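Local coordinates for protein alpha-L-rhamnosidase (Streptomyces avermitilis, PDB 3W5M) that cleaves terminal non-reducing alpha-L-rhamnose from alpha-L-rhamnosides, releasing the sugar from citrus flavonoids such as naringin and from the arabinogalactan-protein gum arabic, at residues Ala677-Asp680 and Val681-Ala684; Gly696-Gly699 and Val700-Trp704; Pro721-His724 and Ala725-Tyr729. All blocks are in the same frame, centred on the assembly; numbering follows the deposited sequence.

How the contacts relate
The three contacts lie in series in the catalytic (alpha/alpha)6 barrel; none nests in or crosses another. Contact 1 closes a turn in the loop that leaves helix 658-671, contact 2 winds up the start of helix 698-710, and contact 3 is a pair of turns in the middle of helix 713-732, which follows directly in the chain. F678 and W726 tie them together. The F678 ring lies against G696 and G699 of contact 2 and touches S722 and W726 of contact 3, while the indole NE1 of W726 bonds to D697 OD1. A677 adds contact with Y729, so the loop rests on both helices.

Contact 1: residues Ala677-Asp680 and Val681-Ala684; sequences AFTD and VAPA
The loop joining helices 658-671 and 698-710 in the catalytic barrel turns at D680, and across that turn the hydroxyl of T679 ties down the carbonyl of V681. T679 OG1 donates to V681 O over 2.7 Å, approaching from above the carbonyl plane, 51° out of it. The hydroxyl gets there because chi1 of 53° places OG1 between the backbone N and carbonyl carbon of its own residue and sends CG2 beside the N. That methyl extends to A684 CB at 4.4 Å, where the chain has come back after the cis peptide preceding P683. A682 CB lies on the hydroxyl side, 4.3 Å from T679 OG1. A valine in place of T679 would still have methyl bulk, but would probably leave the V681 carbonyl without this donor and the turn less firmly braced. The D680 side chain leads out of the turn, with OD2 bonded to Y744 OH, while D680 O accepts from T641 OG1. V681 packs on W640, its side chain about 6 Å from that of the proposed proton donor E636; that of D680 comes about 4 Å from the rhamnose-binding W695. This is a buried loop beside the active site of a family 78 glycoside hydrolase, its turn braced by a side chain-to-backbone bond.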
loop_
_atom_site.group_PDB
_atom_site.type_symbol
_atom_site.label_atom_id
_atom_site.label_comp_id
_atom_site.label_asym_id
_atom_site.label_seq_id
_atom_site.Cartn_x
_atom_site.Cartn_y
_atom_site.Cartn_z
ATOM N N ALA A 677 21.138 0.993 -10.744
ATOM C CA ALA A 677 20.882 1.173 -9.331
ATOM C C ALA A 677 19.376 0.957 -9.040
ATOM O O ALA A 677 18.532 1.604 -9.663
ATOM C CB ALA A 677 21.327 2.574 -8.882
ATOM N N PHE A 678 19.065 0.068 -8.098
ATOM C CA PHE A 678 17.702 0.049 -7.523
ATOM C C PHE A 678 17.452 1.346 -6.712
ATOM O O PHE A 678 18.342 1.823 -6.001
ATOM C CB PHE A 678 17.530 -1.193 -6.655
ATOM C CG PHE A 678 17.429 -2.493 -7.439
ATOM C CD1 PHE A 678 16.449 -2.651 -8.432
ATOM C CD2 PHE A 678 18.286 -3.572 -7.175
ATOM C CE1 PHE A 678 16.336 -3.844 -9.152
ATOM C CE2 PHE A 678 18.150 -4.775 -7.874
ATOM C CZ PHE A 678 17.172 -4.905 -8.869
ATOM N N THR A 679 16.231 1.887 -6.795
ATOM C CA THR A 679 15.828 3.132 -6.103
ATOM C C THR A 679 15.431 2.910 -4.637
ATOM O O THR A 679 15.212 1.776 -4.197
ATOM C CB THR A 679 14.657 3.803 -6.868
ATOM O OG1 THR A 679 13.608 2.825 -7.057
ATOM C CG2 THR A 679 15.120 4.319 -8.251
ATOM N N ASP A 680 15.372 4.001 -3.860
ATOM C CA ASP A 680 14.963 3.934 -2.477
ATOM C C ASP A 680 13.465 3.601 -2.383
ATOM O O ASP A 680 13.031 2.953 -1.451
ATOM C CB ASP A 680 15.232 5.265 -1.758
ATOM C CG ASP A 680 16.736 5.580 -1.615
ATOM O OD1 ASP A 680 17.587 4.696 -1.897
ATOM O OD2 ASP A 680 17.049 6.734 -1.217
ATOM N N VAL A 681 12.689 4.085 -3.341
ATOM C CA VAL A 681 11.247 3.750 -3.385
ATOM C C VAL A 681 10.843 3.299 -4.772
ATOM O O VAL A 681 11.405 3.751 -5.783
ATOM C CB VAL A 681 10.315 4.920 -2.948
ATOM C CG1 VAL A 681 10.558 5.292 -1.477
ATOM C CG2 VAL A 681 10.435 6.125 -3.880
ATOM N N ALA A 682 9.817 2.439 -4.835
ATOM C CA ALA A 682 9.253 2.018 -6.107
ATOM C C ALA A 682 7.733 1.849 -5.933
ATOM O O ALA A 682 7.310 1.187 -4.994
ATOM C CB ALA A 682 9.892 0.708 -6.557
ATOM N N PRO A 683 6.922 2.457 -6.823
ATOM C CA PRO A 683 7.236 3.395 -7.924
ATOM C C PRO A 683 8.060 4.585 -7.458
ATOM O O PRO A 683 7.905 5.070 -6.337
ATOM C CB PRO A 683 5.855 3.890 -8.380
ATOM C CG PRO A 683 4.952 2.755 -8.061
ATOM C CD PRO A 683 5.465 2.182 -6.758
ATOM N N ALA A 684 8.934 5.049 -8.340
ATOM C CA ALA A 684 9.849 6.127 -8.001
ATOM C C ALA A 684 9.158 7.479 -8.177
ATOM O O ALA A 684 8.732 7.836 -9.271
ATOM C CB ALA A 684 11.125 6.025 -8.842
#

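Contact 2: residues Gly696-Gly699 and Val700-Trp704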
loop_
_atom_site.group_PDB
_atom_site.type_symbol
_atom_site.label_atom_id
_atom_site.label_comp_id
_atom_site.label_asym_id
_atom_site.label_seq_id
_atom_site.Cartn_x
_atom_site.Cartn_y
_atom_site.Cartn_z
ATOM N N GLY A 696 18.057 -0.650 -1.782
ATOM C CA GLY A 696 18.103 -1.157 -3.146
ATOM C C GLY A 696 18.242 -2.665 -3.203
ATOM O O GLY A 696 17.767 -3.299 -4.172
ATOM N N ASP A 697 18.844 -3.263 -2.164
ATOM C CA ASP A 697 18.993 -4.720 -2.101
ATOM C C ASP A 697 17.698 -5.535 -2.044
ATOM O O ASP A 697 17.733 -6.752 -2.225
ATOM C CB ASP A 697 19.934 -5.104 -0.967
ATOM C CG ASP A 697 21.314 -4.547 -1.204
ATOM O OD1 ASP A 697 22.037 -5.109 -2.069
ATOM O OD2 ASP A 697 21.626 -3.506 -0.579
ATOM N N ALA A 698 16.563 -4.865 -1.826
ATOM C CA ALA A 698 15.274 -5.515 -1.928
ATOM C C ALA A 698 15.100 -6.213 -3.265
ATOM O O ALA A 698 14.414 -7.233 -3.344
ATOM C CB ALA A 698 14.144 -4.514 -1.702
ATOM N N GLY A 699 15.699 -5.655 -4.310
ATOM C CA GLY A 699 15.697 -6.258 -5.661
ATOM C C GLY A 699 16.278 -7.670 -5.741
ATOM O O GLY A 699 15.983 -8.409 -6.680
ATOM N N VAL A 700 17.133 -8.023 -4.771
ATOM C CA VAL A 700 17.713 -9.356 -4.622
ATOM C C VAL A 700 17.021 -10.178 -3.516
ATOM O O VAL A 700 16.662 -11.357 -3.711
ATOM C CB VAL A 700 19.232 -9.258 -4.272
ATOM C CG1 VAL A 700 19.909 -10.605 -4.535
ATOM C CG2 VAL A 700 19.887 -8.115 -5.029
ATOM N N THR A 701 16.797 -9.553 -2.358
ATOM C CA THR A 701 16.339 -10.277 -1.175
ATOM C C THR A 701 14.867 -10.635 -1.231
ATOM O O THR A 701 14.455 -11.636 -0.679
ATOM C CB THR A 701 16.552 -9.494 0.137
ATOM O OG1 THR A 701 15.871 -8.247 0.061
ATOM C CG2 THR A 701 18.056 -9.199 0.382
ATOM N N VAL A 702 14.088 -9.791 -1.880
ATOM C CA VAL A 702 12.641 -10.050 -1.960
ATOM C C VAL A 702 12.315 -11.224 -2.943
ATOM O O VAL A 702 11.514 -12.105 -2.602
ATOM C CB VAL A 702 11.859 -8.748 -2.223
ATOM C CG1 VAL A 702 10.390 -9.064 -2.354
ATOM C CG2 VAL A 702 12.013 -7.775 -1.030
ATOM N N PRO A 703 12.944 -11.263 -4.140
ATOM C CA PRO A 703 12.776 -12.480 -4.945
ATOM C C PRO A 703 13.235 -13.725 -4.204
ATOM O O PRO A 703 12.592 -14.781 -4.269
ATOM C CB PRO A 703 13.635 -12.207 -6.182
ATOM C CG PRO A 703 13.625 -10.720 -6.304
ATOM C CD PRO A 703 13.599 -10.192 -4.910
ATOM N N TRP A 704 14.350 -13.626 -3.466
ATOM C CA TRP A 704 14.811 -14.797 -2.742
ATOM C C TRP A 704 13.844 -15.214 -1.647
ATOM O O TRP A 704 13.575 -16.404 -1.464
ATOM C CB TRP A 704 16.218 -14.572 -2.146
ATOM C CG TRP A 704 16.780 -15.834 -1.585
ATOM C CD1 TRP A 704 16.981 -16.136 -0.268
ATOM C CD2 TRP A 704 17.189 -16.992 -2.334
ATOM N NE1 TRP A 704 17.509 -17.410 -0.145
ATOM C CE2 TRP A 704 17.647 -17.960 -1.390
ATOM C CE3 TRP A 704 17.220 -17.306 -3.708
ATOM C CZ2 TRP A 704 18.118 -19.227 -1.775
ATOM C CZ3 TRP A 704 17.700 -18.575 -4.097
ATOM C CH2 TRP A 704 18.145 -19.513 -3.125
#
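T701 and V702 fold their side chains back along the chain toward D697 and A698 by different torsions. In T701 a chi1 of 58° sets OG1 between its backbone N and carbonyl carbon, bringing the hydroxyl to 3.4 Å from A698 CA; its hydrogen-bond partner is N645 OD1 of helix 641-654. In V702 CG1 stands anti to the backbone N (chi1 178°), which leaves CG2 beside that N and 4.0 Å from A698 CB. Both residues belong to the opening turns of helix 698-710, one of the helices of the (alpha/alpha)6 barrel. The carbonyl of D697 is gripped twice. V700 N bonds to D697 O at 2.9 Å from well above the carbonyl plane, whereas T701 N bonds to the same D697 O at 3.0 Å from within that plane. The first bond closes a tight turn and the second begins the regular i to i+4 spacing, which V702 N continues to A698 O at 3.0 Å. The D697 carboxylate is fixed from outside: OD1 takes bonds from S767 OG and W726 NE1, and OD2 one from the backbone N of G694, next to the rhamnose-binding W695. The V700 side chain packs on L770 of helix 756-777 and V723 of helix 713-732, and A698 on W664, so the start of the helix is buried among its neighbours. At position 703 the helix is kinked, since proline brings no N-H for the turn before. The ring sits where the N-H would point: CD of P703 is 3.4 Å from A698 O, and CG of P703 3.3 Å from G699 O.

Contact 3: residues Pro721-His724 and Ala725-Tyr729; sequences PSVH and AWLRY
L727 N bonds to V723 O at 2.9 Å, the shortest of four i to i+4 bonds between 721-724 and 725-729 in the middle of helix 713-732. The other three run from A725 N to P721 O, from W726 N to S722 O and from R728 N to H724 O. S722 O has a further donor, Q672 NE2, from the neighbouring loop. On the buried side V723 CG1 meets L727 CD1 at 4.3 Å, and both side chains press on A771 of helix 756-777. Outward, H724 and R728 form an exposed pair one helical turn apart. The imidazole stands nearly perpendicular to the guanidinium, the planes 87° apart, and presents its edge: R728 CZ lies in the ring plane, 3.9 Å from H724 NE2, while H724 CD2 sits 3.9 Å above one face of the guanidinium. R728 reaches this place by a bend at chi3 (-72°) in an otherwise extended chain. The closest polar approach, H724 NE2 to R728 NH2 at 3.4 Å, is too poorly angled for a hydrogen bond, and the ring instead bonds through ND1 to Y785 OH. R728 beside NE2 would probably disfavour a second positive charge on the H724 ring; with no hydrogen bond between them, the two groups are in loose edge-to-face contact.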
loop_
_atom_site.group_PDB
_atom_site.type_symbol
_atom_site.label_atom_id
_atom_site.label_comp_id
_atom_site.label_asym_id
_atom_site.label_seq_id
_atom_site.Cartn_x
_atom_site.Cartn_y
_atom_site.Cartn_z
ATOM N N PRO A 721 18.449 -10.873 -14.195
ATOM C CA PRO A 721 19.135 -9.811 -14.974
ATOM C C PRO A 721 19.240 -8.444 -14.271
ATOM O O PRO A 721 20.274 -7.769 -14.374
ATOM C CB PRO A 721 18.289 -9.709 -16.253
ATOM C CG PRO A 721 17.610 -11.051 -16.349
ATOM C CD PRO A 721 17.301 -11.435 -14.942
ATOM N N SER A 722 18.189 -8.030 -13.558
ATOM C CA SER A 722 18.244 -6.777 -12.761
ATOM C C SER A 722 19.247 -6.903 -11.607
ATOM O O SER A 722 19.901 -5.927 -11.255
ATOM C CB SER A 722 16.858 -6.375 -12.217
ATOM O OG SER A 722 16.415 -7.291 -11.231
ATOM N N VAL A 723 19.374 -8.114 -11.058
ATOM C CA VAL A 723 20.314 -8.416 -9.971
ATOM C C VAL A 723 21.757 -8.281 -10.511
ATOM O O VAL A 723 22.585 -7.631 -9.881
ATOM C CB VAL A 723 20.050 -9.813 -9.368
ATOM C CG1 VAL A 723 21.202 -10.284 -8.470
ATOM C CG2 VAL A 723 18.748 -9.803 -8.562
ATOM N N HIS A 724 22.019 -8.870 -11.682
ATOM C CA HIS A 724 23.317 -8.701 -12.377
ATOM C C HIS A 724 23.651 -7.224 -12.542
ATOM O O HIS A 724 24.779 -6.803 -12.238
ATOM C CB HIS A 724 23.344 -9.432 -13.742
ATOM C CG HIS A 724 24.684 -9.401 -14.426
ATOM N ND1 HIS A 724 25.611 -10.417 -14.300
ATOM C CD2 HIS A 724 25.259 -8.471 -15.227
ATOM C CE1 HIS A 724 26.697 -10.119 -14.998
ATOM N NE2 HIS A 724 26.511 -8.941 -15.571
ATOM N N ALA A 725 22.683 -6.425 -13.006
ATOM C CA ALA A 725 22.926 -5.016 -13.249
ATOM C C ALA A 725 23.205 -4.261 -11.946
ATOM O O ALA A 725 23.989 -3.315 -11.944
ATOM C CB ALA A 725 21.769 -4.387 -14.007
ATOM N N TRP A 726 22.559 -4.689 -10.852
ATOM C CA TRP A 726 22.737 -4.093 -9.520
ATOM C C TRP A 726 24.145 -4.395 -9.042
ATOM O O TRP A 726 24.833 -3.484 -8.556
ATOM C CB TRP A 726 21.700 -4.666 -8.556
ATOM C CG TRP A 726 21.793 -4.348 -7.098
ATOM C CD1 TRP A 726 21.773 -5.250 -6.079
ATOM C CD2 TRP A 726 21.775 -3.054 -6.484
ATOM N NE1 TRP A 726 21.750 -4.617 -4.866
ATOM C CE2 TRP A 726 21.789 -3.262 -5.083
ATOM C CE3 TRP A 726 21.771 -1.734 -6.984
ATOM C CZ2 TRP A 726 21.790 -2.210 -4.160
ATOM C CZ3 TRP A 726 21.798 -0.659 -6.042
ATOM C CH2 TRP A 726 21.811 -0.921 -4.655
ATOM N N LEU A 727 24.588 -5.645 -9.214
ATOM C CA LEU A 727 25.930 -6.041 -8.725
ATOM C C LEU A 727 27.016 -5.301 -9.489
ATOM O O LEU A 727 28.067 -4.920 -8.910
ATOM C CB LEU A 727 26.139 -7.564 -8.822
ATOM C CG LEU A 727 25.398 -8.431 -7.791
ATOM C CD1 LEU A 727 25.459 -9.903 -8.163
ATOM C CD2 LEU A 727 25.869 -8.205 -6.357
ATOM N N ARG A 728 26.780 -5.110 -10.786
ATOM C CA ARG A 728 27.689 -4.371 -11.657
ATOM C C ARG A 728 27.779 -2.908 -11.213
ATOM O O ARG A 728 28.885 -2.339 -11.112
ATOM C CB ARG A 728 27.273 -4.513 -13.112
ATOM C CG ARG A 728 27.930 -3.540 -14.066
ATOM C CD ARG A 728 27.310 -3.685 -15.438
ATOM N NE ARG A 728 27.716 -4.931 -16.080
ATOM C CZ ARG A 728 27.160 -5.407 -17.195
ATOM N NH1 ARG A 728 26.169 -4.737 -17.775
ATOM N NH2 ARG A 728 27.590 -6.551 -17.728
ATOM N N TYR A 729 26.622 -2.316 -10.906
ATOM C CA TYR A 729 26.563 -0.994 -10.297
ATOM C C TYR A 729 27.356 -0.938 -8.996
ATOM O O TYR A 729 28.113 0.010 -8.770
ATOM C CB TYR A 729 25.094 -0.562 -10.027
ATOM C CG TYR A 729 25.001 0.676 -9.152
ATOM C CD1 TYR A 729 25.021 1.958 -9.713
ATOM C CD2 TYR A 729 24.922 0.563 -7.755
ATOM C CE1 TYR A 729 24.970 3.091 -8.904
ATOM C CE2 TYR A 729 24.827 1.685 -6.951
ATOM C CZ TYR A 729 24.873 2.935 -7.528
ATOM O OH TYR A 729 24.804 4.021 -6.706
#